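Local coordinates for pyridoxamine 5'-phosphate oxidase-related, FMN-binding protein (Mycobacterium smegmatis, PDB 6ECI), which binds flavin-adenine dinucleotide and probably sequesters it, helping mycobacteria to withstand hypoxic and oxidative stress, at residues B[5-17]-B[117-129]. Numbering follows the deposited sequence.
Sequences TILSATECWDLLK and VLPTQITGRRFRF. With FAD (flavin-adenine dinucleotide), chain C.
Ile6 and Arg125 form a single antiparallel beta bridge that ties the N-terminal arm to the last strand, 121-127, of the split-barrel fold of this FMN-binding family. Two backbone hydrogen bonds frame the bridge. Arg126 N donates to Thr5 O (3.0 Å) in the carbonyl plane, whereas Leu7 N reaches Gly124 O (2.9 Å) from well above that plane. Within the same Leu7-Gly124 pair a water takes the place of the second direct bond, accepting from Gly124 N and donating to Leu7 O. Both backbone polar atoms of Gly124 are thereby satisfied from the arm side. Ser8 occupies the N-cap position of helix 9-16, and its N and OG both donate to Glu11 OE2, from the anti side and somewhat out of the carboxylate plane.

The helix crosses the strand nearly at right angles, at 82°. Extended with CG1 anti to its backbone N (chi1 -176°), Ile122 sets CD1 over the five-membered ring of Trp13, a CH-pi contact 3.6 Å from the ring centroid. Pro119 closes on the ring's edge, and Cys12 SG packs on the backbone of Gly124, 3.5 Å from Gly124 N.

On the opposite side of the strand is FAD, which also binds the second subunit. Thr123 OG1 donates to adenine N3A. A bend at chi2 folds the Arg125 guanidinium over the adenine, with C8A against one face and Ile6 CD1 on the other. The arginine spans the pyrophosphate, NH1 donating to O1P and NH2 to O1A at 2.8 Å, the latter at the guanidinium edge.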
ATOM      1  N   THR B   5     -12.381   4.751  14.860  1.00 32.40           N
ATOM      2  CA  THR B   5     -11.783   5.925  15.487  1.00 46.84           C
ATOM      3  C   THR B   5     -11.048   6.792  14.467  1.00 37.02           C
ATOM      4  O   THR B   5     -10.107   6.338  13.816  1.00 28.13           O
ATOM      5  CB  THR B   5     -10.799   5.528  16.609  1.00 52.39           C
ATOM      6  OG1 THR B   5     -11.518   4.901  17.680  1.00 48.69           O
ATOM      7  CG2 THR B   5     -10.059   6.753  17.141  1.00 47.63           C
ATOM      8  N   ILE B   6     -11.488   8.042  14.334  1.00 34.72           N
ATOM      9  CA  ILE B   6     -10.818   9.000  13.462  1.00 30.99           C
ATOM     10  C   ILE B   6      -9.597   9.554  14.181  1.00 31.45           C
ATOM     11  O   ILE B   6      -9.646   9.856  15.380  1.00 43.27           O
ATOM     12  CB  ILE B   6     -11.782  10.129  13.051  1.00 39.76           C
ATOM     13  CG1 ILE B   6     -13.173   9.572  12.737  1.00 33.87           C
ATOM     14  CG2 ILE B   6     -11.227  10.891  11.857  1.00 26.53           C
ATOM     15  CD1 ILE B   6     -13.241   8.767  11.461  1.00 31.03           C
ATOM     16  N   LEU B   7      -8.493   9.688  13.454  1.00 32.82           N
ATOM     17  CA  LEU B   7      -7.240  10.160  14.027  1.00 33.90           C
ATOM     18  C   LEU B   7      -6.988  11.610  13.639  1.00 42.27           C
ATOM     19  O   LEU B   7      -7.301  12.031  12.520  1.00 42.14           O
ATOM     20  CB  LEU B   7      -6.067   9.291  13.573  1.00 30.48           C
ATOM     21  CG  LEU B   7      -6.110   7.822  13.993  1.00 30.55           C
ATOM     22  CD1 LEU B   7      -4.891   7.086  13.464  1.00 19.19           C
ATOM     23  CD2 LEU B   7      -6.203   7.702  15.506  1.00 35.88           C
ATOM     24  N   SER B   8      -6.420  12.367  14.572  1.00 39.74           N
ATOM     25  CA  SER B   8      -6.042  13.745  14.314  1.00 34.24           C
ATOM     26  C   SER B   8      -4.770  13.796  13.472  1.00 33.82           C
ATOM     27  O   SER B   8      -4.106  12.784  13.235  1.00 33.43           O
ATOM     28  CB  SER B   8      -5.833  14.499  15.625  1.00 36.90           C
ATOM     29  OG  SER B   8      -4.690  14.009  16.304  1.00 27.62           O
ATOM     30  N   ALA B   9      -4.425  15.005  13.027  1.00 33.29           N
ATOM     31  CA  ALA B   9      -3.242  15.169  12.189  1.00 26.96           C
ATOM     32  C   ALA B   9      -1.964  14.885  12.967  1.00 33.98           C
ATOM     33  O   ALA B   9      -1.013  14.313  12.421  1.00 37.56           O
ATOM     34  CB  ALA B   9      -3.207  16.575  11.595  1.00 28.19           C
ATOM     35  N   THR B  10      -1.920  15.276  14.245  1.00 36.38           N
ATOM     36  CA  THR B  10      -0.701  15.088  15.025  1.00 27.71           C
ATOM     37  C   THR B  10      -0.436  13.614  15.310  1.00 31.58           C
ATOM     38  O   THR B  10       0.725  13.211  15.445  1.00 37.79           O
ATOM     39  CB  THR B  10      -0.774  15.885  16.332  1.00 39.05           C
ATOM     40  OG1 THR B  10       0.440  15.707  17.074  1.00 45.67           O
ATOM     41  CG2 THR B  10      -1.952  15.437  17.184  1.00 29.91           C
ATOM     42  N   GLU B  11      -1.489  12.798  15.397  1.00 35.09           N
ATOM     43  CA  GLU B  11      -1.286  11.363  15.567  1.00 26.96           C
ATOM     44  C   GLU B  11      -0.813  10.724  14.268  1.00 27.37           C
ATOM     45  O   GLU B  11       0.068   9.857  14.282  1.00 30.59           O
ATOM     46  CB  GLU B  11      -2.575  10.702  16.058  1.00 37.11           C
ATOM     47  CG  GLU B  11      -3.157  11.331  17.317  1.00 43.33           C
ATOM     48  CD  GLU B  11      -4.602  10.933  17.568  1.00 42.34           C
ATOM     49  OE1 GLU B  11      -4.834   9.951  18.299  1.00 42.80           O
ATOM     50  OE2 GLU B  11      -5.511  11.603  17.035  1.00 46.58           O
ATOM     51  N   CYS B  12      -1.374  11.155  13.134  1.00 25.90           N
ATOM     52  CA  CYS B  12      -1.021  10.561  11.848  1.00 25.11           C
ATOM     53  C   CYS B  12       0.450  10.787  11.516  1.00 28.68           C
ATOM     54  O   CYS B  12       1.168   9.846  11.157  1.00 32.27           O
ATOM     55  CB  CYS B  12      -1.909  11.133  10.742  1.00 29.71           C
ATOM     56  SG  CYS B  12      -3.673  10.779  10.902  1.00 25.23           S
ATOM     57  N   TRP B  13       0.914  12.036  11.623  1.00 21.30           N
ATOM     58  CA  TRP B  13       2.289  12.345  11.242  1.00 20.01           C
ATOM     59  C   TRP B  13       3.296  11.613  12.120  1.00 30.65           C
ATOM     60  O   TRP B  13       4.387  11.265  11.653  1.00 25.36           O
ATOM     61  CB  TRP B  13       2.528  13.854  11.300  1.00 20.38           C
ATOM     62  CG  TRP B  13       1.874  14.600  10.180  1.00 20.97           C
ATOM     63  CD1 TRP B  13       0.812  15.453  10.271  1.00 20.55           C
ATOM     64  CD2 TRP B  13       2.232  14.551   8.796  1.00 17.01           C
ATOM     65  NE1 TRP B  13       0.488  15.938   9.028  1.00 16.45           N
ATOM     66  CE2 TRP B  13       1.345  15.400   8.105  1.00 15.73           C
ATOM     67  CE3 TRP B  13       3.216  13.870   8.074  1.00 15.64           C
ATOM     68  CZ2 TRP B  13       1.414  15.589   6.726  1.00 11.90           C
ATOM     69  CZ3 TRP B  13       3.284  14.058   6.706  1.00 20.60           C
ATOM     70  CH2 TRP B  13       2.388  14.911   6.046  1.00 14.26           C
ATOM     71  N   ASP B  14       2.952  11.364  13.386  1.00 27.33           N
ATOM     72  CA  ASP B  14       3.840  10.589  14.244  1.00 25.56           C
ATOM     73  C   ASP B  14       3.714   9.095  13.975  1.00 28.71           C
ATOM     74  O   ASP B  14       4.726   8.387  13.925  1.00 28.00           O
ATOM     75  CB  ASP B  14       3.559  10.894  15.715  1.00 30.40           C
ATOM     76  CG  ASP B  14       4.309  12.114  16.206  1.00 38.83           C
ATOM     77  OD1 ASP B  14       5.388  12.407  15.649  1.00 30.86           O
ATOM     78  OD2 ASP B  14       3.824  12.776  17.148  1.00 44.77           O
ATOM     79  N   LEU B  15       2.486   8.599  13.796  1.00 27.78           N
ATOM     80  CA  LEU B  15       2.302   7.191  13.462  1.00 24.86           C
ATOM     81  C   LEU B  15       3.070   6.820  12.199  1.00 22.51           C
ATOM     82  O   LEU B  15       3.602   5.709  12.092  1.00 26.54           O
ATOM     83  CB  LEU B  15       0.816   6.875  13.297  1.00 26.93           C
ATOM     84  CG  LEU B  15       0.019   6.682  14.588  1.00 19.22           C
ATOM     85  CD1 LEU B  15      -1.432   6.385  14.276  1.00 20.11           C
ATOM     86  CD2 LEU B  15       0.625   5.578  15.431  1.00 19.26           C
ATOM     87  N   LEU B  16       3.151   7.743  11.238  1.00 27.72           N
ATOM     88  CA  LEU B  16       3.943   7.497  10.038  1.00 29.00           C
ATOM     89  C   LEU B  16       5.418   7.306  10.366  1.00 28.79           C
ATOM     90  O   LEU B  16       6.114   6.551   9.678  1.00 27.30           O
ATOM     91  CB  LEU B  16       3.767   8.646   9.046  1.00 23.40           C
ATOM     92  CG  LEU B  16       2.442   8.678   8.287  1.00 19.10           C
ATOM     93  CD1 LEU B  16       2.437   9.802   7.263  1.00 14.82           C
ATOM     94  CD2 LEU B  16       2.203   7.337   7.618  1.00 17.56           C
ATOM     95  N   LYS B  17       5.913   7.972  11.412  1.00 25.00           N
ATOM     96  CA  LYS B  17       7.317   7.845  11.785  1.00 24.50           C
ATOM     97  C   LYS B  17       7.638   6.511  12.444  1.00 24.71           C
ATOM     98  O   LYS B  17       8.818   6.227  12.678  1.00 29.58           O
ATOM     99  CB  LYS B  17       7.720   8.984  12.725  1.00 25.15           C
ATOM    100  CG  LYS B  17       7.478  10.369  12.169  1.00 20.16           C
ATOM    101  CD  LYS B  17       8.650  11.281  12.469  1.00 26.35           C
ATOM    102  CE  LYS B  17       8.240  12.737  12.394  1.00 39.42           C
ATOM    103  NZ  LYS B  17       7.206  13.065  13.415  1.00 39.51           N
ATOM    104  N   VAL B 117       6.341  14.269  -0.866  1.00 19.16           N
ATOM    105  CA  VAL B 117       4.898  14.370  -1.042  1.00 17.44           C
ATOM    106  C   VAL B 117       4.428  15.525  -0.168  1.00 22.65           C
ATOM    107  O   VAL B 117       4.369  15.403   1.058  1.00 24.62           O
ATOM    108  CB  VAL B 117       4.185  13.063  -0.679  1.00 15.27           C
ATOM    109  CG1 VAL B 117       2.680  13.223  -0.842  1.00 15.05           C
ATOM    110  CG2 VAL B 117       4.690  11.929  -1.546  1.00 14.33           C
ATOM    111  N   LEU B 118       4.126  16.661  -0.793  1.00 20.68           N
ATOM    112  CA  LEU B 118       3.633  17.815  -0.055  1.00 14.76           C
ATOM    113  C   LEU B 118       2.144  17.625   0.201  1.00 17.29           C
ATOM    114  O   LEU B 118       1.347  17.606  -0.746  1.00 17.57           O
ATOM    115  CB  LEU B 118       3.901  19.109  -0.822  1.00 12.22           C
ATOM    116  CG  LEU B 118       5.360  19.346  -1.222  1.00 22.74           C
ATOM    117  CD1 LEU B 118       5.543  20.756  -1.756  1.00 26.51           C
ATOM    118  CD2 LEU B 118       6.302  19.081  -0.054  1.00 14.50           C
ATOM    119  N   PRO B 119       1.730  17.488   1.456  1.00 14.11           N
ATOM    120  CA  PRO B 119       0.358  17.055   1.730  1.00 21.69           C
ATOM    121  C   PRO B 119      -0.660  18.149   1.459  1.00 17.69           C
ATOM    122  O   PRO B 119      -0.461  19.317   1.801  1.00 25.73           O
ATOM    123  CB  PRO B 119       0.395  16.690   3.218  1.00 17.71           C
ATOM    124  CG  PRO B 119       1.447  17.574   3.773  1.00 16.20           C
ATOM    125  CD  PRO B 119       2.489  17.734   2.693  1.00 12.37           C
ATOM    126  N   THR B 120      -1.758  17.748   0.824  1.00 20.44           N
ATOM    127  CA  THR B 120      -2.963  18.557   0.736  1.00 20.64           C
ATOM    128  C   THR B 120      -4.033  18.097   1.718  1.00 25.40           C
ATOM    129  O   THR B 120      -4.951  18.866   2.027  1.00 22.52           O
ATOM    130  CB  THR B 120      -3.501  18.529  -0.706  1.00 19.77           C
ATOM    131  OG1 THR B 120      -3.615  19.868  -1.202  1.00 26.89           O
ATOM    132  CG2 THR B 120      -4.857  17.817  -0.806  1.00 24.26           C
ATOM    133  N   GLN B 121      -3.900  16.880   2.242  1.00 24.80           N
ATOM    134  CA  GLN B 121      -4.828  16.305   3.202  1.00 27.02           C
ATOM    135  C   GLN B 121      -4.172  15.073   3.812  1.00 29.49           C
ATOM    136  O   GLN B 121      -3.513  14.308   3.103  1.00 28.08           O
ATOM    137  CB  GLN B 121      -6.156  15.935   2.531  1.00 23.55           C
ATOM    138  CG  GLN B 121      -7.160  15.235   3.431  1.00 38.28           C
ATOM    139  CD  GLN B 121      -8.391  14.771   2.671  1.00 50.38           C
ATOM    140  OE1 GLN B 121      -8.285  14.069   1.664  1.00 53.26           O
ATOM    141  NE2 GLN B 121      -9.568  15.166   3.149  1.00 37.41           N
ATOM    142  N   ILE B 122      -4.335  14.897   5.120  1.00 26.09           N
ATOM    143  CA  ILE B 122      -3.887  13.689   5.802  1.00 24.14           C
ATOM    144  C   ILE B 122      -5.017  13.198   6.695  1.00 24.33           C
ATOM    145  O   ILE B 122      -5.654  13.995   7.392  1.00 27.06           O
ATOM    146  CB  ILE B 122      -2.596  13.915   6.617  1.00 22.33           C
ATOM    147  CG1 ILE B 122      -2.116  12.597   7.231  1.00 25.93           C
ATOM    148  CG2 ILE B 122      -2.791  14.976   7.694  1.00 17.60           C
ATOM    149  CD1 ILE B 122      -0.678  12.628   7.716  1.00 15.90           C
ATOM    150  N   THR B 123      -5.288  11.895   6.643  1.00 27.97           N
ATOM    151  CA  THR B 123      -6.317  11.276   7.468  1.00 22.68           C
ATOM    152  C   THR B 123      -5.773   9.970   8.024  1.00 20.70           C
ATOM    153  O   THR B 123      -4.815   9.401   7.498  1.00 29.59           O
ATOM    154  CB  THR B 123      -7.612  11.014   6.685  1.00 24.27           C
ATOM    155  OG1 THR B 123      -7.320  10.223   5.527  1.00 29.16           O
ATOM    156  CG2 THR B 123      -8.255  12.323   6.249  1.00 27.69           C
ATOM    157  N   GLY B 124      -6.397   9.500   9.094  1.00 21.26           N
ATOM    158  CA  GLY B 124      -5.944   8.288   9.755  1.00 23.01           C
ATOM    159  C   GLY B 124      -7.071   7.609  10.494  1.00 27.70           C
ATOM    160  O   GLY B 124      -7.975   8.262  11.028  1.00 20.60           O
ATOM    161  N   ARG B 125      -7.012   6.281  10.533  1.00 28.66           N
ATOM    162  CA  ARG B 125      -8.039   5.478  11.176  1.00 27.07           C
ATOM    163  C   ARG B 125      -7.398   4.456  12.098  1.00 24.78           C
ATOM    164  O   ARG B 125      -6.287   3.983  11.854  1.00 23.75           O
ATOM    165  CB  ARG B 125      -8.915   4.742  10.154  1.00 29.19           C
ATOM    166  CG  ARG B 125      -9.716   5.646   9.243  1.00 31.27           C
ATOM    167  CD  ARG B 125     -10.902   6.264   9.948  1.00 27.83           C
ATOM    168  NE  ARG B 125     -11.707   7.042   9.015  1.00 28.66           N
ATOM    169  CZ  ARG B 125     -12.707   6.538   8.301  1.00 37.47           C
ATOM    170  NH1 ARG B 125     -13.024   5.257   8.422  1.00 33.53           N
ATOM    171  NH2 ARG B 125     -13.388   7.315   7.469  1.00 41.33           N
ATOM    172  N   ARG B 126      -8.116   4.126  13.163  1.00 32.86           N
ATOM    173  CA  ARG B 126      -7.793   2.995  14.015  1.00 28.69           C
ATOM    174  C   ARG B 126      -8.850   1.923  13.793  1.00 27.38           C
ATOM    175  O   ARG B 126     -10.038   2.233  13.666  1.00 34.72           O
ATOM    176  CB  ARG B 126      -7.736   3.420  15.486  1.00 31.08           C
ATOM    177  CG  ARG B 126      -7.280   2.334  16.440  1.00 43.19           C
ATOM    178  CD  ARG B 126      -7.018   2.905  17.824  1.00 49.04           C
ATOM    179  NE  ARG B 126      -8.251   3.343  18.475  1.00 55.81           N
ATOM    180  CZ  ARG B 126      -8.319   4.332  19.362  1.00 62.48           C
ATOM    181  NH1 ARG B 126      -7.222   4.990  19.715  1.00 58.05           N
ATOM    182  NH2 ARG B 126      -9.487   4.661  19.900  1.00 41.70           N
ATOM    183  N   PHE B 127      -8.418   0.667  13.714  1.00 31.33           N
ATOM    184  CA  PHE B 127      -9.299  -0.456  13.416  1.00 36.03           C
ATOM    185  C   PHE B 127      -9.054  -1.565  14.430  1.00 37.40           C
ATOM    186  O   PHE B 127      -7.932  -1.738  14.910  1.00 35.32           O
ATOM    187  CB  PHE B 127      -9.063  -0.960  11.989  1.00 34.55           C
ATOM    188  CG  PHE B 127     -10.211  -1.730  11.418  1.00 26.17           C
ATOM    189  CD1 PHE B 127     -11.299  -1.073  10.883  1.00 29.56           C
ATOM    190  CD2 PHE B 127     -10.189  -3.113  11.391  1.00 32.08           C
ATOM    191  CE1 PHE B 127     -12.356  -1.778  10.347  1.00 27.66           C
ATOM    192  CE2 PHE B 127     -11.243  -3.825  10.854  1.00 33.73           C
ATOM    193  CZ  PHE B 127     -12.328  -3.156  10.331  1.00 29.10           C
ATOM    194  N   ARG B 128     -10.109  -2.322  14.757  1.00 40.59           N
ATOM    195  CA  ARG B 128     -10.052  -3.262  15.872  1.00 55.18           C
ATOM    196  C   ARG B 128     -10.156  -4.727  15.464  1.00 62.32           C
ATOM    197  O   ARG B 128      -9.459  -5.548  16.052  1.00 71.51           O
ATOM    198  CB  ARG B 128     -11.153  -2.907  16.900  1.00 56.27           C
ATOM    199  CG  ARG B 128     -11.826  -4.013  17.751  1.00 62.84           C
ATOM    200  CD  ARG B 128     -10.905  -4.750  18.737  1.00 72.84           C
ATOM    201  NE  ARG B 128     -10.406  -5.966  18.105  1.00 84.08           N
ATOM    202  CZ  ARG B 128      -9.754  -6.958  18.704  1.00 83.55           C
ATOM    203  NH1 ARG B 128      -9.468  -6.909  19.998  1.00 85.81           N
ATOM    204  NH2 ARG B 128      -9.380  -8.007  17.981  1.00 80.61           N
ATOM    205  N   PHE B 129     -10.948  -5.073  14.451  1.00 48.62           N
ATOM    206  CA  PHE B 129     -11.331  -6.464  14.201  1.00 77.27           C
ATOM    207  C   PHE B 129     -12.047  -7.037  15.419  1.00 77.77           C
ATOM    208  O   PHE B 129     -11.410  -7.674  16.263  1.00 64.76           O
ATOM    209  CB  PHE B 129     -10.144  -7.393  13.873  1.00 71.75           C
ATOM    210  CG  PHE B 129      -8.993  -6.738  13.151  1.00 58.23           C
ATOM    211  CD1 PHE B 129      -9.062  -6.508  11.793  1.00 56.79           C
ATOM    212  CD2 PHE B 129      -7.809  -6.441  13.815  1.00 49.53           C
ATOM    213  CE1 PHE B 129      -8.002  -5.943  11.117  1.00 49.93           C
ATOM    214  CE2 PHE B 129      -6.745  -5.870  13.144  1.00 57.69           C
ATOM    215  CZ  PHE B 129      -6.840  -5.624  11.792  1.00 42.19           C
TER
HETATM  216  PA  FAD C 201     -15.430   6.958   4.636  1.00 40.04           P
HETATM  217  O1A FAD C 201     -15.777   7.407   6.008  1.00 37.56           O
HETATM  218  O2A FAD C 201     -16.528   7.144   3.587  1.00 41.29           O
HETATM  219  O5B FAD C 201     -14.104   7.644   4.129  1.00 39.32           O
HETATM  220  C5B FAD C 201     -13.941   9.078   4.157  1.00 39.74           C
HETATM  221  C4B FAD C 201     -12.481   9.402   3.971  1.00 39.20           C
HETATM  222  O4B FAD C 201     -11.739   8.926   5.111  1.00 34.58           O
HETATM  223  C3B FAD C 201     -11.814   8.740   2.773  1.00 38.50           C
HETATM  224  O3B FAD C 201     -12.006   9.498   1.584  1.00 39.04           O
HETATM  225  C2B FAD C 201     -10.342   8.706   3.191  1.00 24.58           C
HETATM  226  O2B FAD C 201      -9.650   9.899   2.840  1.00 45.45           O
HETATM  227  C1B FAD C 201     -10.434   8.542   4.714  1.00 32.78           C
HETATM  228  N9A FAD C 201     -10.189   7.181   5.174  1.00 29.99           N
HETATM  229  C8A FAD C 201     -11.076   6.135   5.194  1.00 30.45           C
HETATM  230  N7A FAD C 201     -10.576   5.014   5.653  1.00 31.47           N
HETATM  231  C5A FAD C 201      -9.255   5.347   5.955  1.00 30.96           C
HETATM  232  C6A FAD C 201      -8.191   4.595   6.480  1.00 27.40           C
HETATM  233  N6A FAD C 201      -8.274   3.306   6.814  1.00 27.34           N
HETATM  234  N1A FAD C 201      -7.011   5.235   6.662  1.00 26.93           N
HETATM  235  C2A FAD C 201      -6.920   6.525   6.337  1.00 26.32           C
HETATM  236  N3A FAD C 201      -7.855   7.329   5.830  1.00 23.47           N
HETATM  237  C4A FAD C 201      -9.015   6.673   5.663  1.00 23.06           C
HETATM  238  N1  FAD C 201     -12.164  -2.622   6.565  1.00 23.60           N
HETATM  239  C2  FAD C 201     -12.733  -3.809   6.207  1.00 26.99           C
HETATM  240  O2  FAD C 201     -13.834  -3.856   5.647  1.00 30.71           O
HETATM  241  N3  FAD C 201     -12.072  -4.994   6.471  1.00 26.40           N
HETATM  242  C4  FAD C 201     -10.842  -5.119   7.084  1.00 28.47           C
HETATM  243  O4  FAD C 201     -10.350  -6.233   7.266  1.00 28.98           O
HETATM  244  C4X FAD C 201     -10.246  -3.852   7.462  1.00 27.49           C
HETATM  245  N5  FAD C 201      -9.082  -3.873   8.051  1.00 30.94           N
HETATM  246  C5X FAD C 201      -8.515  -2.660   8.410  1.00 28.93           C
HETATM  247  C6  FAD C 201      -7.273  -2.663   9.041  1.00 23.39           C
HETATM  248  C7  FAD C 201      -6.661  -1.473   9.423  1.00 23.59           C
HETATM  249  C7M FAD C 201      -5.318  -1.514  10.101  1.00 31.21           C
HETATM  250  C8  FAD C 201      -7.304  -0.250   9.168  1.00 31.69           C
HETATM  251  C8M FAD C 201      -6.672   1.055   9.571  1.00 28.78           C
HETATM  252  C9  FAD C 201      -8.546  -0.243   8.538  1.00 28.13           C
HETATM  253  C9A FAD C 201      -9.152  -1.435   8.161  1.00 25.28           C
HETATM  254  N10 FAD C 201     -10.412  -1.464   7.527  1.00 30.85           N
HETATM  255  C10 FAD C 201     -10.985  -2.655   7.159  1.00 29.13           C
HETATM  256  C1' FAD C 201     -11.126  -0.219   7.219  1.00 28.77           C
HETATM  257  C2' FAD C 201     -10.942   0.218   5.769  1.00 25.80           C
HETATM  258  O2' FAD C 201      -9.555   0.236   5.435  1.00 28.74           O
HETATM  259  C3' FAD C 201     -11.525   1.618   5.581  1.00 20.11           C
HETATM  260  O3' FAD C 201     -11.160   2.424   6.694  1.00 31.26           O
HETATM  261  C4' FAD C 201     -13.044   1.645   5.427  1.00 26.78           C
HETATM  262  O4' FAD C 201     -13.441   0.692   4.439  1.00 30.39           O
HETATM  263  C5' FAD C 201     -13.559   3.021   5.065  1.00 31.88           C
HETATM  264  O5' FAD C 201     -15.001   2.995   5.049  1.00 40.14           O
HETATM  265  P   FAD C 201     -15.841   4.282   5.387  1.00 41.89           P
HETATM  266  O1P FAD C 201     -15.757   4.548   6.893  1.00 41.09           O
HETATM  267  O2P FAD C 201     -17.206   4.183   4.821  1.00 36.98           O
HETATM  268  O3P FAD C 201     -15.032   5.425   4.651  1.00 41.21           O
HETATM  269  O   HOH W   1      -8.544  11.260   9.857  1.00 23.46           O